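Long-range contacts in galactan 1,3-beta-galactosidase (Phanerochaete chrysosporium, PDB 7BYS), which probably removes galactose from beta-1,3-galactan chains through a family 43 glycoside hydrolase domain joined to a carbohydrate-binding module: residues S306-N311 / D420-I425; S318-G323 / K330-L335; S324-G329 / N390-V395; T340-N345 / E405-F410. One frame throughout, in Å; residues are numbered along the deposited sequence. Where two conformers were deposited one is given.

Interaction 1. Residues S306-N311 / D420-I425; sequences SYEAEN and DLDKII. With CA (calcium ion), chain F.
The calcium site of the carbohydrate-binding module forms where Glu308, at the end of edge strand 305-308, and Glu310, in the 3-10 turn after it, meet Asp422 of strand 420-426. Glu308 offers one carboxylate oxygen, OE1 lying 2.3 Å from the calcium, whereas Glu310 grips the ion with both, OE1 at 2.5 Å and OE2 at 2.6 Å. Each glutamate chain is long enough to bend at chi2 back to the metal. Asp422 chelates with backbone and side chain together: its CG is anti to the backbone N (chi1 -177°), which sets OD1 2.3 Å from the calcium ion while O binds too. The backbone oxygens of Ser327 and Lys330 complete seven ligands, and the ion probably offsets the repulsion of three gathered carboxylates. Here strand 420-426 carries a classic beta bulge, Asp422 and Lys423 sharing Tyr358 as their partner. Asp422 O also accepts Ala309 N at 3.1 Å. Beyond the bulge, Tyr307 and Ile424 are an antiparallel hydrogen-bonded pair, Tyr307 N reaching Ile424 O at 2.9 Å. Past the end of strand 305-308 the small Ala309 CB packs 3.9 Å from Leu421 CG; Tyr307 turns its hydroxyl to Gln347 N.

Interaction 2. Residues S318-G323 / K330-L335; sequences STILSG and KAVGYL. With CA (calcium ion), chain F.
Leu321 leans diagonally over Gly333, its CD1 3.8 Å from Gly333 CA; a CB at this glycine would fall on that methyl, and the absence of one lets the leucine lie over the backbone. The pairing is that of a beta hairpin, with Thr319 and Gly333, and Leu321 and Ala331, as antiparallel hydrogen-bonded pairs. Leu321 N reaches Ala331 O at 2.8 Å, whereas Thr319 N meets Gly333 O at 3.0 Å.

On the opposite face, Ile320 and Val332 form a non-hydrogen-bonded pair. The isoleucine chain bends at chi2 (-60°), which carries CD1 across to Val332 CG2 at 3.9 Å, while its CG2 lies against the aliphatic part of Lys330, less certainly because that lysine has two conformers. Trimming Ile320 to an alanine would probably take this methyl neighbour from Val332 CG2 and open a gap beside the lysine chain. Both residues of the pair are beta-branched, which suits an extended backbone. Tyr334, which binds galactose in another structure of this protein, follows with a left-handed backbone; in the conformer given, Leu321 CD2 is at its ring edge, 4.4 Å from CE1.

Lys330 O binds the calcium ion at 2.4 Å, a service of backbone rather than side chain. The hairpin leans on the sandwich: Val332 shares a backbone hydrogen bond with Leu421 of strand 420-426, Ser318 OG bonds Thr340 O of strand 339-349, and Leu335 packs on Val341 and Leu421.

Interaction 3. Residues S324-G329 / N390-V395; sequences SGFSGG and NVVISV. With CA (calcium ion), chain F.
Gly325 and Asn390 bring their backbones together without strand pairing, Gly325 CA lying 3.3 Å from Asn390 O in a nearly straight CA-H...O contact (170° at the hydrogen). A side chain on Gly325 would run into that carbonyl, which is why glycine suits the place. Asn390 carries its CG away from its own N (chi1 -159°), and the amide then clasps the loop with both ends. ND2 donates to Ser324 OG at 3.0 Å, with the hydroxyl almost exactly in the amide plane, while OD1 accepts Gly325 N at 2.8 Å from above that plane. One donated and one accepted bond fix the amide's rotation, a pairing that suits asparagine. A water bridges the segments, donating to Gly325 O at 2.8 Å and accepting from Val392 N at 2.9 Å. Val392 CG2 also meets the edge of the Phe326 ring, 3.6 Å from CD1, the two side chains crossing at about a right angle; Phe326 and Val392 both touch Asp422. Gly329 N bonds Phe326 O, closing a type II turn with Gly328 at positive phi. Within this turn Ser327 O points to the calcium ion, 2.4 Å away, so the arrangement is that of a metal-binding loop tied through segment 390-395 to the sandwich.

Interaction 4. Residues T340-N345 / E405-F410; sequences TVTINN and ENSITF
The Phe410 ring turns its edge to Val341, whose carbonyl O lies near the ring plane, 3.7 Å from CD2. Ile343 CD1 approaches the same ring obliquely, 4.1 Å from CE2, and Leu421, Ile424, Val369 and Val371 also touch Phe410, an apolar setting that suits a large aromatic. At the other end the Asn345 amide and the Glu405 carboxylate stand with their planes 65° apart, OD1 of Asn345 lying 3.6 Å from CD of Glu405 in plain packing at the surface.

Between these ends the strands run antiparallel. Val341 with Phe410 and Ile343 with Ile408 are hydrogen-bonded pairs; Phe410 N points to Val341 O at 2.8 Å, and Ile343 N reaches Ile408 O at the same distance. The non-hydrogen-bonded pair of Thr342 and Thr409 projects from the opposite face. Both hydroxyls are anti to their carbonyl carbons (chi1 -62° and -66°), which turns them toward one another, OG1 to OG1 2.9 Å. A valine in place of Thr342 would probably leave the Thr409 hydroxyl without this mate.

Strand 339-349 lies between 313-316 and 405-410, which in turn pairs with 367-373. Phe410, Ile408 and Ile343 face inward, all three touching Ile424 of strand 420-426, and so join the two sheets of the beta sandwich through its core.

How the interactions relate
Interactions 1, 2 and 3 share one calcium ion: interaction 1 supplies the carboxylates and Asp422 O, interaction 2 the carbonyl of Lys330, interaction 3 that of Ser327. The centres of interactions 2 and 3 lie about 10 and 9 Å from that of interaction 1. Asp422 OD2, turned from the metal, probably bonds Ser327 N at 2.8 Å, and Gly323 N probably bonds Gly329 O at 3.0 Å, joining interactions 2 and 3. Interaction 4, centred about 10 Å from interaction 1, packs against it through Leu421 and Phe410, with the side chain of Ile343 about 9 Å from the ion. Asp420 and Tyr334, in interactions 1 and 2, belong with Arg367 to a galactose site known from another structure.

Interaction 1. Residues S306-N311 / D420-I425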
loop_
_atom_site.group_PDB
_atom_site.type_symbol
_atom_site.label_atom_id
_atom_site.label_comp_id
_atom_site.label_asym_id
_atom_site.label_seq_id
_atom_site.Cartn_x
_atom_site.Cartn_y
_atom_site.Cartn_z
ATOM N N SER A 306 -7.614 -23.802 -4.171
ATOM C CA SER A 306 -6.437 -23.937 -3.321
ATOM C C SER A 306 -5.800 -25.308 -3.492
ATOM O O SER A 306 -6.497 -26.324 -3.562
ATOM C CB SER A 306 -6.821 -23.769 -1.851
ATOM O OG SER A 306 -7.095 -22.417 -1.524
ATOM N N TYR A 307 -4.469 -25.330 -3.511
ATOM C CA TYR A 307 -3.683 -26.561 -3.563
ATOM C C TYR A 307 -2.613 -26.475 -2.485
ATOM O O TYR A 307 -1.796 -25.549 -2.503
ATOM C CB TYR A 307 -3.005 -26.721 -4.926
ATOM C CG TYR A 307 -3.959 -26.770 -6.100
ATOM C CD1 TYR A 307 -4.426 -25.604 -6.693
ATOM C CD2 TYR A 307 -4.389 -27.989 -6.627
ATOM C CE1 TYR A 307 -5.296 -25.644 -7.772
ATOM C CE2 TYR A 307 -5.257 -28.036 -7.705
ATOM C CZ TYR A 307 -5.710 -26.862 -8.268
ATOM O OH TYR A 307 -6.581 -26.907 -9.343
ATOM N N GLU A 308 -2.588 -27.447 -1.579
ATOM C CA GLU A 308 -1.582 -27.465 -0.525
ATOM C C GLU A 308 -0.249 -27.946 -1.076
ATOM O O GLU A 308 -0.192 -28.947 -1.796
ATOM C CB GLU A 308 -2.022 -28.389 0.609
ATOM C CG GLU A 308 -3.299 -27.953 1.320
ATOM C CD GLU A 308 -3.161 -26.658 2.097
ATOM O OE1 GLU A 308 -2.033 -26.272 2.470
ATOM O OE2 GLU A 308 -4.196 -26.014 2.338
ATOM N N ALA A 309 0.830 -27.235 -0.736
ATOM C CA ALA A 309 2.151 -27.642 -1.202
ATOM C C ALA A 309 2.505 -29.043 -0.719
ATOM O O ALA A 309 3.133 -29.821 -1.451
ATOM C CB ALA A 309 3.199 -26.635 -0.734
ATOM N N GLU A 310 2.091 -29.391 0.501
ATOM C CA GLU A 310 2.454 -30.675 1.082
ATOM C C GLU A 310 1.761 -31.842 0.394
ATOM O O GLU A 310 2.180 -32.986 0.588
ATOM C CB GLU A 310 2.193 -30.669 2.595
ATOM C CG GLU A 310 0.743 -30.433 2.996
ATOM C CD GLU A 310 0.396 -28.962 3.182
ATOM O OE1 GLU A 310 1.089 -28.084 2.611
ATOM O OE2 GLU A 310 -0.563 -28.700 3.937
ATOM N N ASN A 311 0.728 -31.582 -0.402
ATOM C CA ASN A 311 0.104 -32.615 -1.215
ATOM C C ASN A 311 0.753 -32.746 -2.583
ATOM O O ASN A 311 0.360 -33.622 -3.362
ATOM C CB ASN A 311 -1.400 -32.346 -1.358
ATOM C CG ASN A 311 -2.140 -32.507 -0.054
ATOM O OD1 ASN A 311 -1.704 -33.247 0.829
ATOM N ND2 ASN A 311 -3.265 -31.813 0.080
ATOM N N ASP A 420 9.583 -21.221 2.579
ATOM C CA ASP A 420 8.746 -22.396 2.786
ATOM C C ASP A 420 7.369 -22.178 2.171
ATOM O O ASP A 420 6.707 -21.171 2.449
ATOM C CB ASP A 420 8.613 -22.693 4.281
ATOM C CG ASP A 420 9.939 -23.046 4.927
ATOM O OD1 ASP A 420 10.864 -23.459 4.205
ATOM O OD2 ASP A 420 10.048 -22.913 6.169
ATOM N N LEU A 421 6.914 -23.128 1.357
ATOM C CA LEU A 421 5.674 -22.970 0.600
ATOM C C LEU A 421 4.532 -23.690 1.305
ATOM O O LEU A 421 4.593 -24.904 1.523
ATOM C CB LEU A 421 5.847 -23.498 -0.823
ATOM C CG LEU A 421 4.704 -23.165 -1.791
ATOM C CD1 LEU A 421 4.612 -21.659 -2.088
ATOM C CD2 LEU A 421 4.871 -23.948 -3.092
ATOM N N ASP A 422 3.486 -22.936 1.656
ATOM C CA ASP A 422 2.328 -23.447 2.375
ATOM C C ASP A 422 1.279 -23.999 1.420
ATOM O O ASP A 422 0.839 -25.143 1.573
ATOM C CB ASP A 422 1.724 -22.304 3.210
ATOM C CG ASP A 422 0.553 -22.737 4.054
ATOM O OD1 ASP A 422 0.238 -23.936 4.110
ATOM O OD2 ASP A 422 -0.069 -21.851 4.682
ATOM N N LYS A 423 0.859 -23.190 0.454
ATOM C CA LYS A 423 -0.159 -23.568 -0.516
ATOM C C LYS A 423 -0.126 -22.535 -1.629
ATOM O O LYS A 423 0.563 -21.512 -1.535
ATOM C CB LYS A 423 -1.564 -23.615 0.111
ATOM C CG LYS A 423 -2.058 -22.285 0.688
ATOM C CD LYS A 423 -3.541 -22.369 1.022
ATOM C CE LYS A 423 -4.102 -21.009 1.380
ATOM N NZ LYS A 423 -5.596 -21.060 1.399
ATOM N N ILE A 424 -0.878 -22.814 -2.693
ATOM C CA ILE A 424 -1.127 -21.854 -3.758
ATOM C C ILE A 424 -2.633 -21.752 -3.953
ATOM O O ILE A 424 -3.379 -22.688 -3.654
ATOM C CB ILE A 424 -0.404 -22.193 -5.090
ATOM C CG1 ILE A 424 -1.026 -23.422 -5.781
ATOM C CG2 ILE A 424 1.091 -22.393 -4.860
ATOM C CD1 ILE A 424 -0.441 -23.712 -7.158
ATOM N N ILE A 425 -3.083 -20.599 -4.428
ATOM C CA ILE A 425 -4.469 -20.409 -4.840
ATOM C C ILE A 425 -4.459 -19.938 -6.281
ATOM O O ILE A 425 -3.816 -18.932 -6.612
ATOM C CB ILE A 425 -5.241 -19.426 -3.944
ATOM C CG1 ILE A 425 -5.127 -19.825 -2.470
ATOM C CG2 ILE A 425 -6.701 -19.376 -4.390
ATOM C CD1 ILE A 425 -5.904 -18.899 -1.503
HETATM CA CA CA F . -0.084 -26.194 3.701
#

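Interaction 2. Residues S318-G323 / K330-L335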
loop_
_atom_site.group_PDB
_atom_site.type_symbol
_atom_site.label_atom_id
_atom_site.label_comp_id
_atom_site.label_asym_id
_atom_site.label_seq_id
_atom_site.Cartn_x
_atom_site.Cartn_y
_atom_site.Cartn_z
ATOM N N SER A 318 13.724 -31.605 -0.642
ATOM C CA SER A 318 12.655 -30.876 0.034
ATOM C C SER A 318 11.932 -31.781 1.034
ATOM O O SER A 318 11.942 -33.015 0.922
ATOM C CB SER A 318 11.671 -30.286 -0.979
ATOM O OG SER A 318 11.110 -31.299 -1.793
ATOM N N THR A 319 11.308 -31.154 2.041
ATOM C CA THR A 319 10.726 -31.881 3.169
ATOM C C THR A 319 9.420 -31.226 3.600
ATOM O O THR A 319 9.068 -30.137 3.142
ATOM C CB THR A 319 11.674 -31.911 4.378
ATOM O OG1 THR A 319 11.881 -30.575 4.842
ATOM C CG2 THR A 319 13.026 -32.525 4.018
ATOM N N ILE A 320 8.694 -31.914 4.487
ATOM C CA ILE A 320 7.431 -31.423 5.040
ATOM C C ILE A 320 7.677 -30.848 6.430
ATOM O O ILE A 320 8.184 -31.543 7.321
ATOM C CB ILE A 320 6.375 -32.538 5.110
ATOM C CG1 ILE A 320 6.106 -33.111 3.715
ATOM C CG2 ILE A 320 5.099 -31.992 5.748
ATOM C CD1 ILE A 320 5.606 -32.097 2.735
ATOM N N LEU A 321 7.280 -29.596 6.625
ATOM C CA LEU A 321 7.379 -28.902 7.898
ATOM C C LEU A 321 5.996 -28.765 8.509
ATOM O O LEU A 321 4.996 -28.656 7.798
ATOM C CB LEU A 321 7.949 -27.498 7.703
ATOM C CG LEU A 321 9.296 -27.461 6.989
ATOM C CD1 LEU A 321 9.866 -26.057 6.957
ATOM C CD2 LEU A 321 10.273 -28.443 7.638
ATOM N N SER A 322 5.945 -28.752 9.835
ATOM C CA SER A 322 4.707 -28.566 10.571
ATOM C C SER A 322 4.723 -27.221 11.280
ATOM O O SER A 322 5.759 -26.790 11.791
ATOM C CB SER A 322 4.541 -29.669 11.616
ATOM O OG SER A 322 4.261 -30.909 10.988
ATOM N N GLY A 323 3.567 -26.569 11.330
ATOM C CA GLY A 323 3.473 -25.311 12.039
ATOM C C GLY A 323 2.051 -24.795 12.081
ATOM O O GLY A 323 1.284 -24.985 11.128
ATOM N N LYS A 330 0.827 -27.682 7.643
ATOM C CA LYS A 330 2.039 -28.190 7.013
ATOM C C LYS A 330 2.456 -27.290 5.858
ATOM O O LYS A 330 1.631 -26.606 5.249
ATOM C CB LYS A 330 1.839 -29.618 6.483
ATOM C CG LYS A 330 1.548 -30.628 7.585
ATOM C CD LYS A 330 1.434 -32.040 7.058
ATOM C CE LYS A 330 1.101 -32.987 8.202
ATOM N NZ LYS A 330 1.719 -32.543 9.488
ATOM N N ALA A 331 3.754 -27.300 5.567
ATOM C CA ALA A 331 4.313 -26.591 4.427
ATOM C C ALA A 331 5.458 -27.432 3.882
ATOM O O ALA A 331 5.863 -28.426 4.488
ATOM C CB ALA A 331 4.807 -25.189 4.819
ATOM N N VAL A 332 6.000 -27.012 2.746
ATOM C CA VAL A 332 7.167 -27.658 2.151
ATOM C C VAL A 332 8.374 -26.764 2.392
ATOM O O VAL A 332 8.382 -25.589 1.995
ATOM C CB VAL A 332 6.963 -27.949 0.658
ATOM C CG1 VAL A 332 8.258 -28.490 0.046
ATOM C CG2 VAL A 332 5.836 -28.951 0.477
ATOM N N GLY A 333 9.381 -27.314 3.069
ATOM C CA GLY A 333 10.624 -26.626 3.322
ATOM C C GLY A 333 11.770 -27.227 2.522
ATOM O O GLY A 333 11.613 -28.160 1.741
ATOM N N TYR A 334 12.947 -26.647 2.729
ATOM C CA TYR A 334 14.146 -27.054 2.000
ATOM C C TYR A 334 13.908 -27.033 0.488
ATOM O O TYR A 334 14.329 -27.926 -0.257
ATOM C CB TYR A 334 14.720 -28.374 2.534
ATOM C CG TYR A 334 15.116 -28.272 4.004
ATOM C CD1 TYR A 334 14.152 -28.268 5.009
ATOM C CD2 TYR A 334 16.447 -28.142 4.382
ATOM C CE1 TYR A 334 14.497 -28.158 6.343
ATOM C CE2 TYR A 334 16.804 -28.034 5.718
ATOM C CZ TYR A 334 15.824 -28.039 6.692
ATOM O OH TYR A 334 16.173 -27.933 8.020
ATOM N N LEU A 335 13.191 -26.005 0.034
ATOM C CA LEU A 335 12.968 -25.764 -1.381
ATOM C C LEU A 335 14.097 -24.916 -1.923
ATOM O O LEU A 335 14.619 -24.031 -1.239
ATOM C CB LEU A 335 11.657 -25.014 -1.609
ATOM C CG LEU A 335 10.406 -25.874 -1.507
ATOM C CD1 LEU A 335 9.168 -24.965 -1.580
ATOM C CD2 LEU A 335 10.370 -26.962 -2.584
HETATM CA CA CA F . -0.084 -26.194 3.701
#

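Interaction 3. Residues S324-G329 / N390-V395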
loop_
_atom_site.group_PDB
_atom_site.type_symbol
_atom_site.label_atom_id
_atom_site.label_comp_id
_atom_site.label_asym_id
_atom_site.label_seq_id
_atom_site.Cartn_x
_atom_site.Cartn_y
_atom_site.Cartn_z
ATOM N N SER A 324 1.692 -24.134 13.184
ATOM C CA SER A 324 0.336 -23.628 13.363
ATOM C C SER A 324 0.000 -22.475 12.425
ATOM O O SER A 324 -1.180 -22.164 12.251
ATOM C CB SER A 324 0.122 -23.176 14.808
ATOM O OG SER A 324 0.809 -21.964 15.065
ATOM N N GLY A 325 0.994 -21.827 11.819
ATOM C CA GLY A 325 0.697 -20.750 10.898
ATOM C C GLY A 325 0.400 -21.170 9.478
ATOM O O GLY A 325 0.101 -20.312 8.641
ATOM N N PHE A 326 0.450 -22.474 9.193
ATOM C CA PHE A 326 0.278 -23.022 7.850
ATOM C C PHE A 326 -1.117 -23.593 7.655
ATOM O O PHE A 326 -1.659 -24.263 8.541
ATOM C CB PHE A 326 1.239 -24.192 7.609
ATOM C CG PHE A 326 2.681 -23.860 7.788
ATOM C CD1 PHE A 326 3.201 -22.662 7.345
ATOM C CD2 PHE A 326 3.533 -24.781 8.371
ATOM C CE1 PHE A 326 4.547 -22.372 7.508
ATOM C CE2 PHE A 326 4.874 -24.497 8.535
ATOM C CZ PHE A 326 5.382 -23.295 8.107
ATOM N N SER A 327 -1.655 -23.402 6.455
ATOM C CA SER A 327 -2.868 -24.101 6.071
ATOM C C SER A 327 -2.590 -25.602 6.061
ATOM O O SER A 327 -1.539 -26.056 5.589
ATOM C CB SER A 327 -3.286 -23.630 4.677
ATOM O OG SER A 327 -4.394 -24.380 4.217
ATOM N N GLY A 328 -3.524 -26.378 6.611
ATOM C CA GLY A 328 -3.308 -27.796 6.779
ATOM C C GLY A 328 -2.271 -28.143 7.819
ATOM O O GLY A 328 -1.969 -29.331 7.998
ATOM N N GLY A 329 -1.729 -27.153 8.526
ATOM C CA GLY A 329 -0.712 -27.395 9.521
ATOM C C GLY A 329 0.640 -27.763 8.962
ATOM O O GLY A 329 1.531 -28.121 9.733
ATOM N N ASN A 390 6.784 -18.974 11.139
ATOM C CA ASN A 390 5.426 -19.470 11.313
ATOM C C ASN A 390 4.369 -18.458 10.879
ATOM O O ASN A 390 3.207 -18.595 11.250
ATOM C CB ASN A 390 5.207 -19.890 12.771
ATOM C CG ASN A 390 4.045 -20.851 12.947
ATOM O OD1 ASN A 390 3.801 -21.717 12.107
ATOM N ND2 ASN A 390 3.323 -20.702 14.055
ATOM N N VAL A 391 4.749 -17.452 10.095
ATOM C CA VAL A 391 3.831 -16.415 9.627
ATOM C C VAL A 391 3.786 -16.493 8.109
ATOM O O VAL A 391 4.821 -16.350 7.447
ATOM C CB VAL A 391 4.295 -15.020 10.070
ATOM C CG1 VAL A 391 3.319 -13.960 9.577
ATOM C CG2 VAL A 391 4.459 -14.967 11.589
ATOM N N VAL A 392 2.590 -16.668 7.556
ATOM C CA VAL A 392 2.395 -16.850 6.119
ATOM C C VAL A 392 1.799 -15.572 5.536
ATOM O O VAL A 392 0.855 -14.999 6.102
ATOM C CB VAL A 392 1.501 -18.070 5.842
ATOM C CG1 VAL A 392 1.072 -18.122 4.361
ATOM C CG2 VAL A 392 2.246 -19.336 6.252
ATOM N N ILE A 393 2.375 -15.103 4.429
ATOM C CA ILE A 393 1.754 -14.103 3.574
ATOM C C ILE A 393 1.748 -14.644 2.152
ATOM O O ILE A 393 2.291 -15.712 1.885
ATOM C CB ILE A 393 2.439 -12.724 3.661
ATOM C CG1 ILE A 393 3.888 -12.806 3.173
ATOM C CG2 ILE A 393 2.341 -12.141 5.091
ATOM C CD1 ILE A 393 4.582 -11.449 3.007
ATOM N N SER A 394 1.138 -13.906 1.230
ATOM C CA SER A 394 1.077 -14.362 -0.153
ATOM C C SER A 394 1.596 -13.301 -1.109
ATOM O O SER A 394 1.460 -12.100 -0.862
ATOM C CB SER A 394 -0.341 -14.796 -0.549
ATOM O OG SER A 394 -1.201 -13.665 -0.619
ATOM N N VAL A 395 2.176 -13.768 -2.214
ATOM C CA VAL A 395 2.554 -12.897 -3.324
ATOM C C VAL A 395 2.026 -13.488 -4.623
ATOM O O VAL A 395 1.932 -14.719 -4.747
ATOM C CB VAL A 395 4.075 -12.675 -3.410
ATOM C CG1 VAL A 395 4.586 -11.888 -2.212
ATOM C CG2 VAL A 395 4.818 -14.006 -3.559
HETATM CA CA CA F . -0.084 -26.194 3.701
HETATM O O HOH W 1 0.257 -17.522 9.109
#

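Interaction 4. Residues T340-N345 / E405-F410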
loop_
_atom_site.group_PDB
_atom_site.type_symbol
_atom_site.label_atom_id
_atom_site.label_comp_id
_atom_site.label_asym_id
_atom_site.label_seq_id
_atom_site.Cartn_x
_atom_site.Cartn_y
_atom_site.Cartn_z
ATOM N N THR A 340 12.681 -29.585 -4.676
ATOM C CA THR A 340 11.567 -29.055 -5.455
ATOM C C THR A 340 10.249 -29.596 -4.936
ATOM O O THR A 340 10.192 -30.593 -4.214
ATOM C CB THR A 340 11.673 -29.414 -6.956
ATOM O OG1 THR A 340 11.642 -30.837 -7.112
ATOM C CG2 THR A 340 12.951 -28.870 -7.549
ATOM N N VAL A 341 9.165 -28.919 -5.308
ATOM C CA VAL A 341 7.834 -29.484 -5.160
ATOM C C VAL A 341 7.054 -29.160 -6.423
ATOM O O VAL A 341 7.167 -28.059 -6.972
ATOM C CB VAL A 341 7.110 -29.038 -3.862
ATOM C CG1 VAL A 341 6.780 -27.539 -3.876
ATOM C CG2 VAL A 341 5.846 -29.876 -3.633
ATOM N N THR A 342 6.313 -30.144 -6.918
ATOM C CA THR A 342 5.521 -29.988 -8.125
ATOM C C THR A 342 4.075 -30.221 -7.740
ATOM O O THR A 342 3.727 -31.285 -7.220
ATOM C CB THR A 342 5.965 -30.996 -9.188
ATOM O OG1 THR A 342 7.333 -30.750 -9.524
ATOM C CG2 THR A 342 5.118 -30.857 -10.447
ATOM N N ILE A 343 3.243 -29.210 -7.954
ATOM C CA ILE A 343 1.812 -29.341 -7.738
ATOM C C ILE A 343 1.194 -29.782 -9.053
ATOM O O ILE A 343 1.308 -29.091 -10.070
ATOM C CB ILE A 343 1.206 -28.029 -7.224
ATOM C CG1 ILE A 343 1.832 -27.702 -5.859
ATOM C CG2 ILE A 343 -0.305 -28.152 -7.106
ATOM C CD1 ILE A 343 1.297 -26.460 -5.208
ATOM N N ASN A 344 0.587 -30.958 -9.038
ATOM C CA ASN A 344 0.016 -31.556 -10.229
ATOM C C ASN A 344 -1.499 -31.408 -10.212
ATOM O O ASN A 344 -2.109 -31.051 -9.199
ATOM C CB ASN A 344 0.406 -33.037 -10.313
ATOM C CG ASN A 344 1.854 -33.227 -10.711
ATOM O OD1 ASN A 344 2.262 -32.849 -11.804
ATOM N ND2 ASN A 344 2.643 -33.822 -9.819
ATOM N N ASN A 345 -2.099 -31.684 -11.370
ATOM C CA ASN A 345 -3.551 -31.639 -11.539
ATOM C C ASN A 345 -4.124 -30.276 -11.159
ATOM O O ASN A 345 -5.173 -30.175 -10.518
ATOM C CB ASN A 345 -4.245 -32.784 -10.805
ATOM C CG ASN A 345 -3.843 -34.131 -11.356
ATOM O OD1 ASN A 345 -3.901 -34.355 -12.563
ATOM N ND2 ASN A 345 -3.387 -35.016 -10.484
ATOM N N GLU A 405 -5.450 -30.342 -17.161
ATOM C CA GLU A 405 -4.567 -30.437 -16.010
ATOM C C GLU A 405 -3.220 -29.803 -16.315
ATOM O O GLU A 405 -2.727 -29.848 -17.444
ATOM C CB GLU A 405 -4.381 -31.895 -15.591
ATOM C CG GLU A 405 -5.689 -32.661 -15.408
ATOM C CD GLU A 405 -6.423 -32.313 -14.118
ATOM O OE1 GLU A 405 -6.135 -31.258 -13.512
ATOM O OE2 GLU A 405 -7.296 -33.104 -13.703
ATOM N N ASN A 406 -2.634 -29.199 -15.287
ATOM C CA ASN A 406 -1.356 -28.522 -15.399
ATOM C C ASN A 406 -0.501 -28.905 -14.206
ATOM O O ASN A 406 -1.010 -29.320 -13.165
ATOM C CB ASN A 406 -1.536 -27.002 -15.365
ATOM C CG ASN A 406 -2.286 -26.479 -16.567
ATOM O OD1 ASN A 406 -1.680 -26.095 -17.561
ATOM N ND2 ASN A 406 -3.612 -26.455 -16.476
ATOM N N SER A 407 0.811 -28.752 -14.374
ATOM C CA SER A 407 1.764 -28.914 -13.283
ATOM C C SER A 407 2.523 -27.610 -13.077
ATOM O O SER A 407 2.842 -26.904 -14.039
ATOM C CB SER A 407 2.774 -30.026 -13.605
ATOM O OG SER A 407 3.820 -29.547 -14.445
ATOM N N ILE A 408 2.803 -27.285 -11.817
ATOM C CA ILE A 408 3.604 -26.114 -11.476
ATOM C C ILE A 408 4.719 -26.572 -10.548
ATOM O O ILE A 408 4.446 -27.150 -9.491
ATOM C CB ILE A 408 2.774 -25.007 -10.807
ATOM C CG1 ILE A 408 1.531 -24.674 -11.641
ATOM C CG2 ILE A 408 3.630 -23.768 -10.608
ATOM C CD1 ILE A 408 0.540 -23.753 -10.919
ATOM N N THR A 409 5.967 -26.325 -10.940
ATOM C CA THR A 409 7.130 -26.790 -10.191
ATOM C C THR A 409 7.818 -25.598 -9.538
ATOM O O THR A 409 8.087 -24.588 -10.201
ATOM C CB THR A 409 8.106 -27.533 -11.105
ATOM O OG1 THR A 409 7.492 -28.740 -11.570
ATOM C CG2 THR A 409 9.358 -27.909 -10.345
ATOM N N PHE A 410 8.123 -25.731 -8.248
ATOM C CA PHE A 410 8.744 -24.681 -7.446
ATOM C C PHE A 410 10.125 -25.122 -6.981
ATOM O O PHE A 410 10.293 -26.248 -6.498
ATOM C CB PHE A 410 7.880 -24.370 -6.221
ATOM C CG PHE A 410 6.514 -23.879 -6.566
ATOM C CD1 PHE A 410 6.289 -22.519 -6.740
ATOM C CD2 PHE A 410 5.452 -24.761 -6.709
ATOM C CE1 PHE A 410 5.023 -22.048 -7.066
ATOM C CE2 PHE A 410 4.193 -24.294 -7.035
ATOM C CZ PHE A 410 3.979 -22.935 -7.213
#